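Local coordinates for cell wall surface anchor family protein (Jo),Cell wall surface anchor family protein (In) (PDB 5MKC) that probably welds two separate protein parts, derived from a pneumococcal pilus adhesin, through spontaneous formation of a covalent isopeptide bond, at residues Thr21-Pro25 / Asp26-Pro30. Numbering follows the deposited sequence.
Sequences TGTYP and DVQTP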
# COMPACT_ATOMS: atom_id res chain seq x y z
N THR A 21 -5.41 10.54 15.47
CA THR A 21 -5.60 10.83 14.04
C THR A 21 -4.30 10.85 13.24
O THR A 21 -3.21 10.92 13.79
CB THR A 21 -6.29 12.19 13.82
OG1 THR A 21 -5.37 13.23 14.11
CG2 THR A 21 -7.53 12.36 14.72
N GLY A 22 -4.45 10.77 11.93
CA GLY A 22 -3.43 11.24 11.00
C GLY A 22 -4.00 12.31 10.09
O GLY A 22 -5.20 12.62 10.16
N THR A 23 -3.15 12.90 9.25
CA THR A 23 -3.58 13.96 8.36
C THR A 23 -3.20 13.64 6.94
O THR A 23 -2.07 13.33 6.66
CB THR A 23 -2.97 15.31 8.78
OG1 THR A 23 -3.42 15.64 10.10
CG2 THR A 23 -3.42 16.44 7.81
N TYR A 24 -4.17 13.67 6.04
CA TYR A 24 -3.89 13.59 4.62
C TYR A 24 -3.19 14.88 4.16
O TYR A 24 -3.75 15.95 4.24
CB TYR A 24 -5.19 13.43 3.84
CG TYR A 24 -5.89 12.10 3.96
CD1 TYR A 24 -5.25 10.93 3.59
CD2 TYR A 24 -7.20 12.01 4.42
CE1 TYR A 24 -5.91 9.72 3.65
CE2 TYR A 24 -7.86 10.79 4.49
CZ TYR A 24 -7.19 9.65 4.10
OH TYR A 24 -7.77 8.41 4.15
N PRO A 25 -1.93 14.78 3.71
CA PRO A 25 -1.24 15.99 3.27
C PRO A 25 -1.89 16.67 2.06
O PRO A 25 -1.84 17.88 1.97
CB PRO A 25 0.15 15.49 2.88
CG PRO A 25 0.30 14.16 3.50
CD PRO A 25 -1.07 13.59 3.64
N ASP A 26 -2.50 15.93 1.15
CA ASP A 26 -3.01 16.56 -0.07
C ASP A 26 -4.10 17.60 0.24
O ASP A 26 -4.08 18.69 -0.31
CB ASP A 26 -3.47 15.55 -1.13
CG ASP A 26 -4.43 14.48 -0.59
OD1 ASP A 26 -4.89 14.55 0.59
OD2 ASP A 26 -4.74 13.55 -1.36
N VAL A 27 -5.03 17.28 1.14
CA VAL A 27 -6.16 18.16 1.40
C VAL A 27 -6.19 18.67 2.84
O VAL A 27 -7.11 19.40 3.21
CB VAL A 27 -7.51 17.45 1.16
CG1 VAL A 27 -7.59 16.98 -0.27
CG2 VAL A 27 -7.69 16.27 2.13
N GLN A 28 -5.22 18.24 3.66
CA GLN A 28 -5.11 18.74 5.03
C GLN A 28 -6.38 18.52 5.88
O GLN A 28 -6.84 19.43 6.56
CB GLN A 28 -4.76 20.24 5.01
CG GLN A 28 -3.35 20.56 4.51
CD GLN A 28 -2.28 20.02 5.46
OE1 GLN A 28 -2.44 20.10 6.69
NE2 GLN A 28 -1.20 19.43 4.90
N THR A 29 -6.95 17.33 5.79
CA THR A 29 -8.05 16.90 6.67
C THR A 29 -7.65 15.63 7.43
O THR A 29 -6.86 14.85 6.94
CB THR A 29 -9.37 16.62 5.89
OG1 THR A 29 -9.15 15.59 4.93
CG2 THR A 29 -9.84 17.84 5.15
N PRO A 30 -8.19 15.43 8.64
CA PRO A 30 -7.80 14.29 9.47
C PRO A 30 -8.51 12.99 9.14
O PRO A 30 -9.60 13.00 8.58
CB PRO A 30 -8.18 14.74 10.88
CG PRO A 30 -9.25 15.74 10.70
CD PRO A 30 -9.20 16.27 9.30
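Y24 and T29 face each other where a tight β-hairpin closes, near the start of the engineered chain. Both arms lie in the N-terminal part of the fusion. Y24 N donates to T29 O at 3.1 Å. The carbonyl of Y24 turns into the loop and takes Q28 N at 2.8 Å, closing a bond from residue i+4 back to i. P25 and D26 have right-handed helical backbones, and Q28 is left-handed (phi 57°). Beyond the loop, T23 sits opposite P30 as an antiparallel non-hydrogen-bonded pair. There, P30 CA gives a C-H...O contact to G22 O at 3.2 Å.

The Q28 side chain folds back over the loop. CB leads away from the other arm. The chain then bends about CB-CG (chi2 -66°), and CG lies 4.0 Å from P25 O. At the tip the amide divides its contacts. NE2 reaches the same P25 O at 3.4 Å in a weak hydrogen bond. OE1 lies beside the methyl CG2 of T23, at 4.0 Å.

Y24 and D26 lead to the other side. Y24 CB touches D26 OD1 at 3.5 Å, and its ring also packs against R55 in a cation-pi contact and against the ring of Y31. D26 has CG between its own N and C (chi1 51°), which brings OD1 back to V27 N in a weak bond. OD2 takes a salt bridge from R55 and a hydrogen bond from D222 N.

The turn thus rests chiefly on two backbone bonds, with the Q28 amide adding a weak third. R55 meets both the Y24 ring and the D26 carboxylate, so it probably favours the charged form of D26. These partners join the exposed hairpin end to strands 44-57 and 221-222.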